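Local structure of blue-light receptor of the bluf-family (Rhodobacter sphaeroides, 2BYC) at residues R88-W93 and A130-G135; P108-L113 and V121-R126. The protein probably acts as a blue-light photoreceptor of the BLUF family, binding a flavin that is flavin mononucleotide in this dark-state structure. One frame throughout, in Å; residues are numbered along the deposited sequence.

Interaction 1: residues R88-W93 and A130-G135. Unlike the reference sequence in segment 130-135: Arg134 (reference Lys).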
ATOM      1  N   ARG A  88       7.414  10.048  -6.724  1.00 26.04           N
ATOM      2  CA  ARG A  88       6.563   9.436  -5.676  1.00 24.95           C
ATOM      3  C   ARG A  88       5.226  10.140  -5.401  1.00 25.28           C
ATOM      4  O   ARG A  88       5.112  11.373  -5.374  1.00 24.61           O
ATOM      5  CB  ARG A  88       7.355   9.303  -4.366  1.00 25.51           C
ATOM      6  CG  ARG A  88       8.580   8.442  -4.475  1.00 19.71           C
ATOM      7  CD  ARG A  88       9.270   8.335  -3.157  1.00 16.17           C
ATOM      8  NE  ARG A  88      10.556   7.707  -3.381  1.00 19.67           N
ATOM      9  CZ  ARG A  88      10.821   6.432  -3.165  1.00 20.92           C
ATOM     10  NH1 ARG A  88       9.882   5.624  -2.709  1.00 18.98           N
ATOM     11  NH2 ARG A  88      12.021   5.977  -3.384  1.00 18.74           N
ATOM     12  N   ARG A  89       4.204   9.332  -5.159  1.00 25.42           N
ATOM     13  CA  ARG A  89       2.894   9.825  -4.713  1.00 25.37           C
ATOM     14  C   ARG A  89       2.866   9.999  -3.175  1.00 24.01           C
ATOM     15  O   ARG A  89       2.198  10.887  -2.688  1.00 25.37           O
ATOM     16  CB  ARG A  89       1.808   8.852  -5.197  1.00 24.90           C
ATOM     17  CG  ARG A  89       2.062   8.308  -6.637  1.00 25.68           C
ATOM     18  CD  ARG A  89       1.392   6.867  -6.954  1.00 29.43           C
ATOM     19  NE  ARG A  89       1.269   6.621  -8.436  1.00 28.19           N
ATOM     20  CZ  ARG A  89       0.409   7.284  -9.191  1.00 28.46           C
ATOM     21  NH1 ARG A  89      -0.393   8.188  -8.606  1.00 25.71           N
ATOM     22  NH2 ARG A  89       0.353   7.084 -10.513  1.00 30.65           N
ATOM     23  N   PHE A  90       3.568   9.142  -2.425  1.00 22.52           N
ATOM     24  CA  PHE A  90       3.611   9.197  -0.964  1.00 21.74           C
ATOM     25  C   PHE A  90       5.045   9.281  -0.467  1.00 21.56           C
ATOM     26  O   PHE A  90       5.498   8.434   0.297  1.00 21.05           O
ATOM     27  CB  PHE A  90       2.924   7.937  -0.335  1.00 20.95           C
ATOM     28  CG  PHE A  90       1.664   7.600  -1.008  1.00 21.40           C
ATOM     29  CD1 PHE A  90       1.658   6.682  -2.074  1.00 20.84           C
ATOM     30  CD2 PHE A  90       0.485   8.342  -0.722  1.00 20.89           C
ATOM     31  CE1 PHE A  90       0.492   6.385  -2.785  1.00 21.42           C
ATOM     32  CE2 PHE A  90      -0.702   8.086  -1.443  1.00 18.55           C
ATOM     33  CZ  PHE A  90      -0.691   7.091  -2.472  1.00 20.20           C
ATOM     34  N   PRO A  91       5.760  10.336  -0.872  1.00 22.31           N
ATOM     35  CA  PRO A  91       7.161  10.394  -0.540  1.00 23.00           C
ATOM     36  C   PRO A  91       7.433  10.451   0.962  1.00 24.57           C
ATOM     37  O   PRO A  91       8.523  10.027   1.438  1.00 24.30           O
ATOM     38  CB  PRO A  91       7.637  11.679  -1.279  1.00 23.82           C
ATOM     39  CG  PRO A  91       6.420  12.489  -1.455  1.00 23.12           C
ATOM     40  CD  PRO A  91       5.349  11.477  -1.703  1.00 23.01           C
ATOM     41  N   ASP A  92       6.465  10.902   1.738  1.00 24.34           N
ATOM     42  CA  ASP A  92       6.787  11.154   3.109  1.00 26.55           C
ATOM     43  C   ASP A  92       6.655   9.906   3.963  1.00 26.08           C
ATOM     44  O   ASP A  92       6.995   9.941   5.141  1.00 26.67           O
ATOM     45  CB  ASP A  92       5.937  12.315   3.669  1.00 27.13           C
ATOM     46  CG  ASP A  92       6.111  13.598   2.872  1.00 31.58           C
ATOM     47  OD1 ASP A  92       7.218  13.807   2.318  1.00 36.42           O
ATOM     48  OD2 ASP A  92       5.131  14.388   2.770  1.00 34.18           O
ATOM     49  N   TRP A  93       6.154   8.816   3.392  1.00 25.65           N
ATOM     50  CA  TRP A  93       5.763   7.624   4.183  1.00 25.80           C
ATOM     51  C   TRP A  93       6.377   6.376   3.641  1.00 25.26           C
ATOM     52  O   TRP A  93       6.102   5.951   2.518  1.00 24.54           O
ATOM     53  CB  TRP A  93       4.257   7.424   4.242  1.00 28.26           C
ATOM     54  CG  TRP A  93       3.496   8.641   4.586  1.00 31.05           C
ATOM     55  CD1 TRP A  93       3.070   9.619   3.729  1.00 32.38           C
ATOM     56  CD2 TRP A  93       3.081   9.033   5.894  1.00 33.47           C
ATOM     57  NE1 TRP A  93       2.415  10.593   4.437  1.00 35.75           N
ATOM     58  CE2 TRP A  93       2.392  10.245   5.764  1.00 31.90           C
ATOM     59  CE3 TRP A  93       3.209   8.460   7.163  1.00 37.36           C
ATOM     60  CZ2 TRP A  93       1.795  10.881   6.834  1.00 31.52           C
ATOM     61  CZ3 TRP A  93       2.623   9.127   8.266  1.00 34.58           C
ATOM     62  CH2 TRP A  93       1.936  10.321   8.076  1.00 33.74           C
ATOM     63  N   ALA A 130      -4.133  13.428  -1.199  1.00 24.11           N
ATOM     64  CA  ALA A 130      -4.664  14.755  -0.957  1.00 25.25           C
ATOM     65  C   ALA A 130      -4.912  14.978   0.510  1.00 25.94           C
ATOM     66  O   ALA A 130      -4.667  16.058   1.021  1.00 28.16           O
ATOM     67  CB  ALA A 130      -5.956  14.961  -1.734  1.00 25.08           C
ATOM     68  N   SER A 131      -5.399  13.971   1.196  1.00 26.52           N
ATOM     69  CA  SER A 131      -5.607  14.093   2.617  1.00 27.54           C
ATOM     70  C   SER A 131      -4.292  14.420   3.325  1.00 28.33           C
ATOM     71  O   SER A 131      -4.216  15.363   4.092  1.00 28.20           O
ATOM     72  CB  SER A 131      -6.288  12.819   3.178  1.00 27.33           C
ATOM     73  OG  SER A 131      -5.824  12.520   4.496  1.00 28.75           O
ATOM     74  N   LEU A 132      -3.257  13.628   3.082  1.00 29.60           N
ATOM     75  CA  LEU A 132      -1.893  13.984   3.412  1.00 31.05           C
ATOM     76  C   LEU A 132      -1.645  15.200   2.530  1.00 31.92           C
ATOM     77  O   LEU A 132      -2.537  15.616   1.849  1.00 34.78           O
ATOM     78  CB  LEU A 132      -0.988  12.809   3.036  1.00 30.08           C
ATOM     79  CG  LEU A 132      -1.564  11.422   3.346  1.00 30.80           C
ATOM     80  CD1 LEU A 132      -0.647  10.285   2.866  1.00 31.78           C
ATOM     81  CD2 LEU A 132      -1.803  11.243   4.833  1.00 30.21           C
ATOM     82  N   SER A 133      -0.487  15.815   2.477  1.00 33.64           N
ATOM     83  CA  SER A 133      -0.364  16.980   1.559  1.00 32.82           C
ATOM     84  C   SER A 133      -0.952  18.216   2.210  1.00 32.26           C
ATOM     85  O   SER A 133      -0.235  19.210   2.347  1.00 32.10           O
ATOM     86  CB  SER A 133      -1.063  16.798   0.185  1.00 33.19           C
ATOM     87  OG  SER A 133      -0.463  15.789  -0.625  1.00 34.23           O
ATOM     88  N   ARG A 134      -2.252  18.157   2.555  1.00 31.48           N
ATOM     89  CA  ARG A 134      -2.964  19.219   3.318  1.00 31.12           C
ATOM     90  C   ARG A 134      -2.206  19.568   4.589  1.00 30.67           C
ATOM     91  O   ARG A 134      -2.079  20.767   4.959  1.00 29.43           O
ATOM     92  CB  ARG A 134      -4.416  18.820   3.643  1.00 30.84           C
ATOM     93  CG  ARG A 134      -5.381  19.092   2.501  1.00 33.46           C
ATOM     94  CD  ARG A 134      -6.795  18.672   2.861  1.00 41.07           C
ATOM     95  NE  ARG A 134      -7.364  17.770   1.848  1.00 46.73           N
ATOM     96  CZ  ARG A 134      -8.510  17.096   1.985  1.00 48.73           C
ATOM     97  NH1 ARG A 134      -9.254  17.232   3.078  1.00 50.01           N
ATOM     98  NH2 ARG A 134      -8.927  16.286   1.020  1.00 49.63           N
ATOM     99  N   GLY A 135      -1.635  18.526   5.214  1.00 30.93           N
ATOM    100  CA  GLY A 135      -0.795  18.699   6.390  1.00 31.24           C
ATOM    101  C   GLY A 135       0.658  19.037   6.137  1.00 31.88           C
ATOM    102  O   GLY A 135       1.445  19.146   7.077  1.00 31.44           O
TER

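Interaction 2: residues P108-L113 and V121-R126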
ATOM      1  N   PRO A 108     -15.445   6.839   1.118  1.00 30.34           N
ATOM      2  CA  PRO A 108     -16.611   6.116   1.570  1.00 31.50           C
ATOM      3  C   PRO A 108     -17.063   5.050   0.589  1.00 33.45           C
ATOM      4  O   PRO A 108     -17.446   3.962   1.018  1.00 34.64           O
ATOM      5  CB  PRO A 108     -17.650   7.220   1.679  1.00 30.91           C
ATOM      6  CG  PRO A 108     -17.111   8.324   0.883  1.00 30.72           C
ATOM      7  CD  PRO A 108     -15.689   8.276   1.230  1.00 29.92           C
ATOM      8  N   ASP A 109     -16.983   5.318  -0.711  1.00 34.43           N
ATOM      9  CA  ASP A 109     -17.486   4.336  -1.708  1.00 35.68           C
ATOM     10  C   ASP A 109     -16.509   3.205  -2.060  1.00 35.49           C
ATOM     11  O   ASP A 109     -16.896   2.201  -2.666  1.00 36.24           O
ATOM     12  CB  ASP A 109     -17.912   5.036  -2.989  1.00 37.01           C
ATOM     13  CG  ASP A 109     -18.953   6.126  -2.743  1.00 40.33           C
ATOM     14  OD1 ASP A 109     -20.115   5.750  -2.391  1.00 42.00           O
ATOM     15  OD2 ASP A 109     -18.595   7.336  -2.891  1.00 41.70           O
ATOM     16  N   LEU A 110     -15.258   3.358  -1.640  1.00 34.08           N
ATOM     17  CA  LEU A 110     -14.195   2.397  -1.928  1.00 32.85           C
ATOM     18  C   LEU A 110     -13.800   1.521  -0.720  1.00 32.27           C
ATOM     19  O   LEU A 110     -12.902   0.684  -0.842  1.00 32.57           O
ATOM     20  CB  LEU A 110     -12.991   3.114  -2.536  1.00 32.83           C
ATOM     21  CG  LEU A 110     -13.381   3.922  -3.763  1.00 34.81           C
ATOM     22  CD1 LEU A 110     -13.491   5.396  -3.382  1.00 40.04           C
ATOM     23  CD2 LEU A 110     -12.384   3.767  -4.919  1.00 36.77           C
ATOM     24  N   GLU A 111     -14.497   1.694   0.405  1.00 31.25           N
ATOM     25  CA  GLU A 111     -14.159   1.045   1.675  1.00 30.92           C
ATOM     26  C   GLU A 111     -14.084  -0.477   1.484  1.00 28.67           C
ATOM     27  O   GLU A 111     -13.338  -1.157   2.181  1.00 27.34           O
ATOM     28  CB  GLU A 111     -15.147   1.471   2.805  1.00 31.51           C
ATOM     29  CG  GLU A 111     -15.288   0.482   4.019  1.00 31.34           C
ATOM     30  CD  GLU A 111     -16.716   0.396   4.652  1.00 33.95           C
ATOM     31  OE1 GLU A 111     -17.456   1.414   4.739  1.00 38.46           O
ATOM     32  OE2 GLU A 111     -17.092  -0.718   5.092  1.00 34.82           O
ATOM     33  N   ARG A 112     -14.832  -1.007   0.510  1.00 27.47           N
ATOM     34  CA  ARG A 112     -14.847  -2.429   0.301  1.00 28.12           C
ATOM     35  C   ARG A 112     -13.530  -2.889  -0.309  1.00 25.98           C
ATOM     36  O   ARG A 112     -13.168  -4.061  -0.157  1.00 23.31           O
ATOM     37  CB  ARG A 112     -16.044  -2.909  -0.549  1.00 29.68           C
ATOM     38  CG  ARG A 112     -17.374  -2.959   0.264  1.00 30.50           C
ATOM     39  CD  ARG A 112     -18.345  -4.068  -0.210  1.00 33.80           C
ATOM     40  NE  ARG A 112     -19.724  -3.667   0.128  1.00 42.93           N
ATOM     41  CZ  ARG A 112     -20.859  -4.161  -0.382  1.00 45.04           C
ATOM     42  NH1 ARG A 112     -20.852  -5.130  -1.288  1.00 46.23           N
ATOM     43  NH2 ARG A 112     -22.025  -3.651   0.026  1.00 48.61           N
ATOM     44  N   LEU A 113     -12.838  -1.995  -1.027  1.00 23.11           N
ATOM     45  CA  LEU A 113     -11.531  -2.385  -1.644  1.00 23.56           C
ATOM     46  C   LEU A 113     -11.682  -3.592  -2.612  1.00 23.85           C
ATOM     47  O   LEU A 113     -10.891  -4.588  -2.628  1.00 22.95           O
ATOM     48  CB  LEU A 113     -10.523  -2.694  -0.560  1.00 21.10           C
ATOM     49  CG  LEU A 113     -10.139  -1.558   0.374  1.00 20.22           C
ATOM     50  CD1 LEU A 113      -8.961  -2.066   1.198  1.00 14.83           C
ATOM     51  CD2 LEU A 113      -9.718  -0.406  -0.462  1.00 16.55           C
ATOM     52  N   VAL A 121      -8.201   2.522  -8.046  1.00 22.84           N
ATOM     53  CA  VAL A 121      -6.862   2.751  -7.500  1.00 22.34           C
ATOM     54  C   VAL A 121      -6.490   4.232  -7.635  1.00 23.72           C
ATOM     55  O   VAL A 121      -6.058   4.855  -6.657  1.00 23.46           O
ATOM     56  CB  VAL A 121      -5.789   1.766  -8.096  1.00 20.83           C
ATOM     57  CG1 VAL A 121      -4.410   2.126  -7.671  1.00 19.85           C
ATOM     58  CG2 VAL A 121      -6.099   0.368  -7.664  1.00 20.22           C
ATOM     59  N   ALA A 122      -6.723   4.800  -8.822  1.00 25.14           N
ATOM     60  CA  ALA A 122      -6.455   6.182  -9.061  1.00 26.80           C
ATOM     61  C   ALA A 122      -7.185   7.065  -8.068  1.00 27.49           C
ATOM     62  O   ALA A 122      -6.662   8.062  -7.597  1.00 27.06           O
ATOM     63  CB  ALA A 122      -6.935   6.530 -10.423  1.00 28.58           C
ATOM     64  N   GLU A 123      -8.424   6.711  -7.796  1.00 26.81           N
ATOM     65  CA  GLU A 123      -9.259   7.424  -6.827  1.00 27.19           C
ATOM     66  C   GLU A 123      -8.707   7.337  -5.448  1.00 25.83           C
ATOM     67  O   GLU A 123      -8.622   8.351  -4.780  1.00 25.58           O
ATOM     68  CB  GLU A 123     -10.660   6.817  -6.784  1.00 28.31           C
ATOM     69  CG  GLU A 123     -11.614   7.530  -5.799  1.00 35.00           C
ATOM     70  CD  GLU A 123     -12.531   8.537  -6.494  1.00 43.21           C
ATOM     71  OE1 GLU A 123     -13.480   9.047  -5.836  1.00 48.27           O
ATOM     72  OE2 GLU A 123     -12.313   8.794  -7.704  1.00 50.35           O
ATOM     73  N   LEU A 124      -8.371   6.118  -5.017  1.00 23.92           N
ATOM     74  CA  LEU A 124      -7.746   5.902  -3.714  1.00 23.20           C
ATOM     75  C   LEU A 124      -6.484   6.729  -3.628  1.00 21.92           C
ATOM     76  O   LEU A 124      -6.275   7.447  -2.656  1.00 21.30           O
ATOM     77  CB  LEU A 124      -7.473   4.410  -3.475  1.00 22.79           C
ATOM     78  CG  LEU A 124      -8.724   3.569  -3.107  1.00 23.96           C
ATOM     79  CD1 LEU A 124      -8.384   2.101  -3.257  1.00 23.72           C
ATOM     80  CD2 LEU A 124      -9.323   3.860  -1.680  1.00 23.51           C
ATOM     81  N   HIS A 125      -5.679   6.687  -4.680  1.00 21.84           N
ATOM     82  CA  HIS A 125      -4.417   7.435  -4.669  1.00 22.05           C
ATOM     83  C   HIS A 125      -4.648   8.954  -4.529  1.00 23.05           C
ATOM     84  O   HIS A 125      -3.960   9.645  -3.818  1.00 24.51           O
ATOM     85  CB  HIS A 125      -3.606   7.159  -5.942  1.00 20.71           C
ATOM     86  CG  HIS A 125      -2.927   5.821  -5.992  1.00 19.94           C
ATOM     87  ND1 HIS A 125      -2.722   5.020  -4.885  1.00 21.43           N
ATOM     88  CD2 HIS A 125      -2.373   5.165  -7.030  1.00 24.76           C
ATOM     89  CE1 HIS A 125      -2.084   3.927  -5.249  1.00 21.93           C
ATOM     90  NE2 HIS A 125      -1.846   3.996  -6.545  1.00 23.76           N
ATOM     91  N   ARG A 126      -5.618   9.444  -5.256  1.00 24.10           N
ATOM     92  CA  ARG A 126      -5.962  10.836  -5.284  1.00 25.87           C
ATOM     93  C   ARG A 126      -6.467  11.301  -3.927  1.00 25.31           C
ATOM     94  O   ARG A 126      -6.029  12.298  -3.389  1.00 26.98           O
ATOM     95  CB  ARG A 126      -7.064  11.018  -6.335  1.00 25.72           C
ATOM     96  CG  ARG A 126      -7.484  12.432  -6.633  1.00 29.10           C
ATOM     97  CD  ARG A 126      -8.667  12.475  -7.603  1.00 27.88           C
ATOM     98  NE  ARG A 126      -9.905  12.466  -6.861  1.00 34.70           N
ATOM     99  CZ  ARG A 126     -10.898  11.627  -7.107  1.00 38.43           C
ATOM    100  NH1 ARG A 126     -10.799  10.751  -8.116  1.00 36.38           N
ATOM    101  NH2 ARG A 126     -11.989  11.667  -6.336  1.00 39.60           N
TER

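Interaction 1: residues R88-W93 and A130-G135
Phe90 and Leu132 are where the two backbones come nearest, their CA atoms 8.5 Å apart, so the segments meet through side chains alone. Residues 88-93 are a loop whose type I turn from Phe90 to Trp93 is closed by Trp93 N to Phe90 O at 3.2 Å; the turn brings both aromatic residues to bear on one leucine. That leucine, Leu132, is the first residue to leave helical geometry after helix 120-131. With its CG beside the backbone N and anti to the carbonyl carbon (chi1 -40°), it sends both methyls to the indole of Trp93. Leu132 CD1 lies 3.5 Å from Trp93 NE1, in an oblique approach to the ring, and Leu132 CD2 lies 4.1 Å from Trp93 CZ2. Leu132 CD1 also reaches the edge of the Phe90 ring near its plane, 4.2 Å from Phe90 CD2. A branched aliphatic residue suits this spot because its two methyls meet separate parts of a broad indole, while one of them also meets the phenyl. Without the indole of Trp93, as with an alanine here, both Leu132 methyls would probably face a gap and Arg96 would lose its cation-pi partner. Glu55 accepts hydrogen bonds from the backbone N of Arg89 and Phe90, fixing the start of the turn. This is plain apolar packing of the chain leaving a C-terminal helix against the loop between strands 77-84 and 96-98 of the BLUF domain.

Interaction 2: residues P108-L113 and V121-R126
A small leucine cluster packs helix 120-131, the last helix of the chain, against the turn that comes after helix 100-106. Leu110 and Leu113 are the ends of a type I turn closed by Leu113 N to Leu110 O at 2.7 Å; Leu110 points toward the helix, and the CD2 methyl of Leu113 also makes contact with it. Leu110 straddles two successive helix residues: its CB lies 3.8 Å from Leu124 CD2, while both its methyls lie against the aliphatic part of Glu123, Leu110 CD1 being 3.7 Å from Glu123 CG, and the Leu110 and Glu123 side chains cross at about a right angle. The Glu123 chain leaves with CG anti to the backbone N (chi1 -179°) and bends at chi2 (98°), giving its methylenes to Leu110 and its carboxylate to Arg126. There Arg126 NH1 meets Glu123 OE2 at 2.5 Å in a salt bridge that comes from above the carboxylate plane. A glutamate thus suits the border of the cluster, apolar at its stem and charged at its tip. Deeper in, Leu113 CD2 touches Leu124 CD1 at 4.0 Å, these two side chains likewise crossing steeply. Both of these buried leucines also rest on Leu103 of helix 100-106, and Leu113 continues onto Val51 of strand 49-55, so the cluster joins the two helices to the sheet.

In the fold
From the N terminus the chain first builds strands 5-14, 40-45, 49-55 and 77-84 with helices 19-37 and 58-69, and then enters the loop that holds 88-93. It continues through strand 96-98 and helix 100-106 to the turn at 108-113, then forms helix 120-131 and a short C-terminal tail. Interaction 2 closes a short loop of seven residues, nested inside the longer one, of 36, closed by interaction 1. Both use helix 120-131, interaction 2 in its first half and interaction 1 just past its C-terminal end. Their centres are 16 Å apart, yet His125 packs against Arg89 and Phe90, so segments 121-126 and 88-93 touch. Together they join the helix to the 88-93 loop and to the turn after helix 100-106, while His125 touches strands 5-14 and 49-55.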